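Local coordinates for protein amphiphysin (Drosophila melanogaster, PDB 1URU) that probably senses and binds curved membranes during endocytosis, through a dimeric, coiled-coil BAR domain, at residues D36-F39 and D40-N44; E136-N139 and R140-D144; N186-L189 and H190-P194. One frame throughout, in Å; residues are numbered along the deposited sequence.

The three contacts sit one on each helix of the three-helix bundle of the BAR domain, on the same side of the chain's centre. Interaction 1 lies on helix 35-84, interaction 2 on helix 92-156 and interaction 3 on helix 172-239. The centres of interactions 1 and 3 are about 10 Å apart, those of 2 and 3 about 14 Å, and those of 1 and 2 about 15 Å. F39 and R138 tie them together. F39 CZ is 3.5 Å from R138 NE in a cation-pi contact, and F39 CE1 is 3.6 Å from L189 CB. R138 NH2 reaches N186 OD1 at 3.1 Å, a probable hydrogen bond. No ligand is involved.

Interaction 1 of 3, residues D36-F39 and D40-N44; sequences DEIF and DDHLN
F39 and L43 meet one helical turn apart near the start of helix 35-84. F39 CB lies 3.1 Å from D40 N, the next backbone nitrogen. CG of F39 is anti to its own backbone N (chi1 -177°), and the ring swings out beside the carbonyl carbon. CD2 then comes near L43 CG. CE2 goes further and packs on the leucine branch point, 3.7 Å from L43 CG, with both L43 methyls close by. The two side chains cross at a slant. H190 lies beside the root of the F39 side chain, its ring edge-to-face with the phenyl. The tip of the ring, CZ, leaves this helix for R138, so F39 fills the join of three helices.

A second pair, I38 and H42, lies side by side and points the same way. The methyl CG2 of I38 rests 3.5 Å from H42 NE2. The same imidazole lies close to I38 O. The backbone beneath is regular. L43 N bonds F39 O at 3.0 Å, and H42 N bonds I38 O at 3.1 Å. D41 turns its carboxylate to R33, which forms a salt bridge with OD2. The chemistry is therefore divided: apolar and aromatic groups face the other two helices of the BAR domain bundle, while the acids E37 and D40 are exposed. D36, though exposed, has a weak, long ion pair with R138.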
loop_
_atom_site.group_PDB
_atom_site.type_symbol
_atom_site.label_atom_id
_atom_site.label_comp_id
_atom_site.label_asym_id
_atom_site.label_seq_id
_atom_site.Cartn_x
_atom_site.Cartn_y
_atom_site.Cartn_z
ATOM N N ASP A 36 -21.075 -27.791 34.510
ATOM C CA ASP A 36 -20.331 -26.548 34.702
ATOM C C ASP A 36 -18.929 -26.526 34.082
ATOM O O ASP A 36 -18.505 -25.493 33.553
ATOM C CB ASP A 36 -20.239 -26.207 36.187
ATOM C CG ASP A 36 -21.581 -25.877 36.766
ATOM O OD1 ASP A 36 -22.447 -25.449 35.968
ATOM O OD2 ASP A 36 -21.871 -26.051 37.979
ATOM N N GLU A 37 -18.228 -27.651 34.144
ATOM C CA GLU A 37 -16.895 -27.756 33.557
ATOM C C GLU A 37 -17.011 -27.731 32.036
ATOM O O GLU A 37 -16.189 -27.131 31.363
ATOM C CB GLU A 37 -16.173 -29.021 34.051
ATOM C CG GLU A 37 -15.829 -29.018 35.554
ATOM C CD GLU A 37 -15.077 -30.266 36.006
ATOM O OE1 GLU A 37 -15.391 -31.384 35.531
ATOM O OE2 GLU A 37 -14.148 -30.139 36.837
ATOM N N ILE A 38 -18.055 -28.354 31.500
ATOM C CA ILE A 38 -18.373 -28.247 30.070
ATOM C C ILE A 38 -18.633 -26.797 29.683
ATOM O O ILE A 38 -18.238 -26.371 28.616
ATOM C CB ILE A 38 -19.619 -29.137 29.716
ATOM C CG1 ILE A 38 -19.202 -30.591 29.530
ATOM C CG2 ILE A 38 -20.371 -28.644 28.476
ATOM C CD1 ILE A 38 -20.235 -31.585 30.009
ATOM N N PHE A 39 -19.335 -26.053 30.534
ATOM C CA PHE A 39 -19.689 -24.670 30.232
ATOM C C PHE A 39 -18.415 -23.853 30.153
ATOM O O PHE A 39 -18.265 -23.030 29.260
ATOM C CB PHE A 39 -20.600 -24.097 31.324
ATOM C CG PHE A 39 -21.069 -22.695 31.059
ATOM C CD1 PHE A 39 -22.308 -22.465 30.488
ATOM C CD2 PHE A 39 -20.286 -21.606 31.413
ATOM C CE1 PHE A 39 -22.750 -21.174 30.247
ATOM C CE2 PHE A 39 -20.719 -20.301 31.175
ATOM C CZ PHE A 39 -21.948 -20.089 30.585
ATOM N N ASP A 40 -17.509 -24.088 31.105
ATOM C CA ASP A 40 -16.237 -23.397 31.172
ATOM C C ASP A 40 -15.445 -23.601 29.913
ATOM O O ASP A 40 -14.834 -22.680 29.430
ATOM C CB ASP A 40 -15.409 -23.918 32.337
ATOM C CG ASP A 40 -15.520 -23.045 33.557
ATOM O OD1 ASP A 40 -14.550 -22.277 33.801
ATOM O OD2 ASP A 40 -16.523 -23.047 34.311
ATOM N N ASP A 41 -15.431 -24.828 29.408
ATOM C CA ASP A 41 -14.705 -25.142 28.191
ATOM C C ASP A 41 -15.297 -24.378 27.025
ATOM O O ASP A 41 -14.557 -23.905 26.168
ATOM C CB ASP A 41 -14.711 -26.643 27.904
ATOM C CG ASP A 41 -13.747 -27.420 28.791
ATOM O OD1 ASP A 41 -13.027 -26.810 29.597
ATOM O OD2 ASP A 41 -13.659 -28.662 28.775
ATOM N N HIS A 42 -16.621 -24.257 27.001
ATOM C CA HIS A 42 -17.314 -23.452 25.992
ATOM C C HIS A 42 -16.908 -21.986 26.061
ATOM O O HIS A 42 -16.808 -21.315 25.035
ATOM C CB HIS A 42 -18.821 -23.517 26.170
ATOM C CG HIS A 42 -19.439 -24.803 25.733
ATOM N ND1 HIS A 42 -19.395 -25.243 24.431
ATOM C CD2 HIS A 42 -20.130 -25.736 26.425
ATOM C CE1 HIS A 42 -20.038 -26.396 24.339
ATOM N NE2 HIS A 42 -20.492 -26.717 25.537
ATOM N N LEU A 43 -16.699 -21.501 27.278
ATOM C CA LEU A 43 -16.195 -20.156 27.503
ATOM C C LEU A 43 -14.798 -19.941 26.961
ATOM O O LEU A 43 -14.534 -18.888 26.419
ATOM C CB LEU A 43 -16.164 -19.840 29.000
ATOM C CG LEU A 43 -17.475 -19.510 29.695
ATOM C CD1 LEU A 43 -17.157 -18.891 31.054
ATOM C CD2 LEU A 43 -18.321 -18.559 28.871
ATOM N N ASN A 44 -13.895 -20.910 27.141
ATOM C CA ASN A 44 -12.518 -20.745 26.698
ATOM C C ASN A 44 -12.500 -20.648 25.212
ATOM O O ASN A 44 -11.745 -19.869 24.658
ATOM C CB ASN A 44 -11.622 -21.893 27.135
ATOM C CG ASN A 44 -11.367 -21.895 28.625
ATOM O OD1 ASN A 44 -11.881 -21.048 29.376
ATOM N ND2 ASN A 44 -10.588 -22.873 29.076
#

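Interaction 2 of 3, residues E136-N139 and R140-D144; sequences EKRN and RKLID
One turn of helix 92-156, the second of the three long helices in chain order, brings R138 beside L142 and R140 back over E136. R138 and L142 lie alongside each other and point the same way. The guanidinium of R138 comes up to the L142 methyl CD2, with CZ 4.0 Å from that methyl. The R138 chain bends at chi2 (-90°), which brings the head group round toward L142. R138 is buried. Its main polar partner is N186, and F39 is also at hand. R138 thus probably carries a positive charge into the seam between the three helices of the BAR domain bundle, with L142 packing on Y182 of helix 172-239 next to it.

R140 behaves differently and stays on the exposed side. Its chain is extended until chi3 (-44°), where it folds back. One face of the guanidinium then lies over E136 O, which stands 3.4 Å above the plane and toward the rim. NH1 of R140 is 3.7 Å from K137 CA. The R140 and K137 side chains cross at about a right angle. Along the backbone, R140 N bonds E136 O at 3.1 Å, and L142 N bonds R138 O at 3.0 Å. The next bond, from I143 N to N139 O, is weak at 3.4 Å.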
loop_
_atom_site.group_PDB
_atom_site.type_symbol
_atom_site.label_atom_id
_atom_site.label_comp_id
_atom_site.label_asym_id
_atom_site.label_seq_id
_atom_site.Cartn_x
_atom_site.Cartn_y
_atom_site.Cartn_z
ATOM N N GLU A 136 -22.057 -12.953 31.046
ATOM C CA GLU A 136 -21.883 -12.220 32.304
ATOM C C GLU A 136 -23.227 -12.097 33.034
ATOM O O GLU A 136 -23.263 -11.982 34.247
ATOM C CB GLU A 136 -21.247 -10.834 32.042
ATOM C CG GLU A 136 -19.745 -10.908 31.769
ATOM C CD GLU A 136 -19.146 -9.704 31.023
ATOM O OE1 GLU A 136 -19.732 -9.207 30.044
ATOM O OE2 GLU A 136 -18.030 -9.275 31.397
ATOM N N LYS A 137 -24.330 -12.133 32.293
ATOM C CA LYS A 137 -25.648 -12.226 32.917
ATOM C C LYS A 137 -25.895 -13.611 33.521
ATOM O O LYS A 137 -26.506 -13.715 34.554
ATOM C CB LYS A 137 -26.761 -11.893 31.929
ATOM C CG LYS A 137 -28.065 -11.534 32.602
ATOM C CD LYS A 137 -29.176 -11.234 31.576
ATOM C CE LYS A 137 -30.552 -11.777 32.029
ATOM N NZ LYS A 137 -31.413 -12.182 30.870
ATOM N N ARG A 138 -25.432 -14.676 32.883
ATOM C CA ARG A 138 -25.593 -16.013 33.450
ATOM C C ARG A 138 -24.767 -16.116 34.717
ATOM O O ARG A 138 -25.296 -16.505 35.748
ATOM C CB ARG A 138 -25.198 -17.105 32.448
ATOM C CG ARG A 138 -25.186 -18.532 32.996
ATOM C CD ARG A 138 -23.850 -18.976 33.580
ATOM N NE ARG A 138 -23.728 -20.424 33.569
ATOM C CZ ARG A 138 -22.867 -21.134 34.303
ATOM N NH1 ARG A 138 -22.013 -20.540 35.134
ATOM N NH2 ARG A 138 -22.845 -22.465 34.195
ATOM N N ASN A 139 -23.486 -15.750 34.641
ATOM C CA ASN A 139 -22.574 -15.807 35.789
ATOM C C ASN A 139 -23.112 -14.981 36.958
ATOM O O ASN A 139 -22.975 -15.360 38.107
ATOM C CB ASN A 139 -21.152 -15.347 35.408
ATOM C CG ASN A 139 -20.513 -16.214 34.288
ATOM O OD1 ASN A 139 -21.117 -17.160 33.800
ATOM N ND2 ASN A 139 -19.295 -15.870 33.883
ATOM N N ARG A 140 -23.768 -13.874 36.668
ATOM C CA ARG A 140 -24.304 -13.012 37.718
ATOM C C ARG A 140 -25.516 -13.686 38.392
ATOM O O ARG A 140 -25.545 -13.861 39.608
ATOM C CB ARG A 140 -24.671 -11.669 37.078
ATOM C CG ARG A 140 -25.172 -10.566 37.987
ATOM C CD ARG A 140 -25.446 -9.271 37.219
ATOM N NE ARG A 140 -24.357 -8.998 36.266
ATOM C CZ ARG A 140 -24.495 -8.773 34.945
ATOM N NH1 ARG A 140 -25.698 -8.771 34.360
ATOM N NH2 ARG A 140 -23.406 -8.542 34.199
ATOM N N LYS A 141 -26.483 -14.100 37.576
ATOM C CA LYS A 141 -27.669 -14.823 38.029
ATOM C C LYS A 141 -27.329 -16.102 38.837
ATOM O O LYS A 141 -28.149 -16.557 39.653
ATOM C CB LYS A 141 -28.569 -15.202 36.830
ATOM C CG LYS A 141 -28.979 -14.047 35.886
ATOM C CD LYS A 141 -30.375 -13.481 36.152
ATOM C CE LYS A 141 -30.360 -11.960 36.423
ATOM N NZ LYS A 141 -31.273 -11.583 37.550
ATOM N N LEU A 142 -26.145 -16.673 38.600
ATOM C CA LEU A 142 -25.696 -17.867 39.307
ATOM C C LEU A 142 -25.254 -17.528 40.738
ATOM O O LEU A 142 -25.721 -18.162 41.672
ATOM C CB LEU A 142 -24.571 -18.586 38.540
ATOM C CG LEU A 142 -23.882 -19.828 39.158
ATOM C CD1 LEU A 142 -24.865 -20.882 39.568
ATOM C CD2 LEU A 142 -22.871 -20.457 38.214
ATOM N N ILE A 143 -24.385 -16.531 40.935
ATOM C CA ILE A 143 -23.971 -16.159 42.313
ATOM C C ILE A 143 -25.095 -15.512 43.162
ATOM O O ILE A 143 -24.959 -15.401 44.382
ATOM C CB ILE A 143 -22.717 -15.230 42.343
ATOM C CG1 ILE A 143 -23.133 -13.777 42.022
ATOM C CG2 ILE A 143 -21.574 -15.817 41.468
ATOM C CD1 ILE A 143 -21.999 -12.832 41.684
ATOM N N ASP A 144 -26.170 -15.057 42.516
ATOM C CA ASP A 144 -27.346 -14.539 43.207
ATOM C C ASP A 144 -28.182 -15.725 43.702
ATOM O O ASP A 144 -28.719 -15.693 44.810
ATOM C CB ASP A 144 -28.155 -13.639 42.258
ATOM C CG ASP A 144 -29.381 -12.988 42.925
ATOM O OD1 ASP A 144 -30.484 -13.070 42.334
ATOM O OD2 ASP A 144 -29.344 -12.360 44.017
#

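Interaction 3 of 3, residues N186-L189 and H190-P194; sequences NTEL and HDELP
E192 N and E188 O form a backbone hydrogen bond of 2.7 Å in helix 172-239. The L193 N to L189 O bond follows at 3.1 Å, and H190 N bonds N186 O at 3.0 Å. Beyond the backbone, the E188 and E192 side chains run side by side and point the same way. Their carboxylate planes are only 16° apart, and E188 OE1 is 3.9 Å from E192 OE2. Both are probably negative, but K134 of helix 92-156 forms salt bridges with OE1 of both. The shared lysine probably offsets much of their repulsion.

N186 and H190 meet on another side of the helix. The amide and the imidazole planes stand 88° apart, and N186 CG lies at the edge of the ring, in its plane. N186 OD1 comes within 3.3 Å of H190 CD2, while its polar partner is R138. A chi1 of -178° turns the N186 amide away from its own N and across to the imidazole.

L189 is buried. Its CB packs 4.0 Å from L193 CD1, and the side chain also touches F39, M131 and R138. P194 has no N-H to give to the turn before, and the helix kinks there. A proline kink in a long helix packed against two others fits the bent helical bundle of the BAR fold.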
loop_
_atom_site.group_PDB
_atom_site.type_symbol
_atom_site.label_atom_id
_atom_site.label_comp_id
_atom_site.label_asym_id
_atom_site.label_seq_id
_atom_site.Cartn_x
_atom_site.Cartn_y
_atom_site.Cartn_z
ATOM N N ASN A 186 -28.622 -20.425 31.583
ATOM C CA ASN A 186 -27.642 -21.513 31.503
ATOM C C ASN A 186 -27.917 -22.503 30.377
ATOM O O ASN A 186 -26.988 -22.933 29.674
ATOM C CB ASN A 186 -27.596 -22.291 32.816
ATOM C CG ASN A 186 -26.556 -23.395 32.795
ATOM O OD1 ASN A 186 -25.408 -23.134 32.530
ATOM N ND2 ASN A 186 -26.965 -24.632 33.075
ATOM N N THR A 187 -29.192 -22.858 30.211
ATOM C CA THR A 187 -29.598 -23.825 29.189
ATOM C C THR A 187 -29.407 -23.249 27.788
ATOM O O THR A 187 -28.915 -23.937 26.881
ATOM C CB THR A 187 -31.061 -24.269 29.421
ATOM O OG1 THR A 187 -31.089 -25.274 30.441
ATOM C CG2 THR A 187 -31.645 -24.977 28.204
ATOM N N GLU A 188 -29.795 -21.983 27.635
ATOM C CA GLU A 188 -29.656 -21.271 26.375
ATOM C C GLU A 188 -28.186 -21.141 25.982
ATOM O O GLU A 188 -27.840 -21.278 24.817
ATOM C CB GLU A 188 -30.289 -19.887 26.461
ATOM C CG GLU A 188 -31.768 -19.869 26.125
ATOM C CD GLU A 188 -32.425 -18.531 26.439
ATOM O OE1 GLU A 188 -31.709 -17.496 26.443
ATOM O OE2 GLU A 188 -33.661 -18.510 26.675
ATOM N N LEU A 189 -27.323 -20.887 26.957
ATOM C CA LEU A 189 -25.909 -20.739 26.682
ATOM C C LEU A 189 -25.221 -22.084 26.363
ATOM O O LEU A 189 -24.235 -22.141 25.600
ATOM C CB LEU A 189 -25.214 -20.021 27.847
ATOM C CG LEU A 189 -25.093 -18.469 27.806
ATOM C CD1 LEU A 189 -25.659 -17.803 26.535
ATOM C CD2 LEU A 189 -25.700 -17.848 29.022
ATOM N N HIS A 190 -25.740 -23.166 26.937
ATOM C CA HIS A 190 -25.184 -24.487 26.681
ATOM C C HIS A 190 -25.395 -24.924 25.233
ATOM O O HIS A 190 -24.618 -25.708 24.722
ATOM C CB HIS A 190 -25.755 -25.505 27.666
ATOM C CG HIS A 190 -24.874 -25.736 28.840
ATOM N ND1 HIS A 190 -23.660 -26.374 28.731
ATOM C CD2 HIS A 190 -24.999 -25.373 30.136
ATOM C CE1 HIS A 190 -23.085 -26.409 29.919
ATOM N NE2 HIS A 190 -23.870 -25.798 30.787
ATOM N N ASP A 191 -26.439 -24.407 24.596
ATOM C CA ASP A 191 -26.681 -24.587 23.163
ATOM C C ASP A 191 -26.102 -23.450 22.325
ATOM O O ASP A 191 -25.524 -23.683 21.259
ATOM C CB ASP A 191 -28.184 -24.628 22.868
ATOM C CG ASP A 191 -28.897 -25.859 23.457
ATOM O OD1 ASP A 191 -28.246 -26.867 23.844
ATOM O OD2 ASP A 191 -30.137 -25.875 23.561
ATOM N N GLU A 192 -26.258 -22.214 22.786
ATOM C CA GLU A 192 -25.936 -21.079 21.939
ATOM C C GLU A 192 -24.426 -20.943 21.710
ATOM O O GLU A 192 -23.994 -20.616 20.614
ATOM C CB GLU A 192 -26.536 -19.772 22.488
ATOM C CG GLU A 192 -27.979 -19.542 22.064
ATOM C CD GLU A 192 -28.630 -18.376 22.788
ATOM O OE1 GLU A 192 -27.966 -17.329 22.999
ATOM O OE2 GLU A 192 -29.811 -18.493 23.160
ATOM N N LEU A 193 -23.641 -21.181 22.754
ATOM C CA LEU A 193 -22.197 -21.013 22.688
ATOM C C LEU A 193 -21.528 -21.952 21.698
ATOM O O LEU A 193 -20.817 -21.481 20.834
ATOM C CB LEU A 193 -21.557 -21.156 24.079
ATOM C CG LEU A 193 -21.814 -19.988 25.026
ATOM C CD1 LEU A 193 -21.525 -20.377 26.464
ATOM C CD2 LEU A 193 -21.004 -18.747 24.614
ATOM N N PRO A 194 -21.692 -23.265 21.829
ATOM C CA PRO A 194 -21.126 -24.196 20.835
ATOM C C PRO A 194 -21.657 -24.001 19.421
ATOM O O PRO A 194 -20.936 -24.229 18.474
ATOM C CB PRO A 194 -21.542 -25.582 21.363
ATOM C CG PRO A 194 -22.610 -25.327 22.316
ATOM C CD PRO A 194 -22.361 -23.990 22.920
#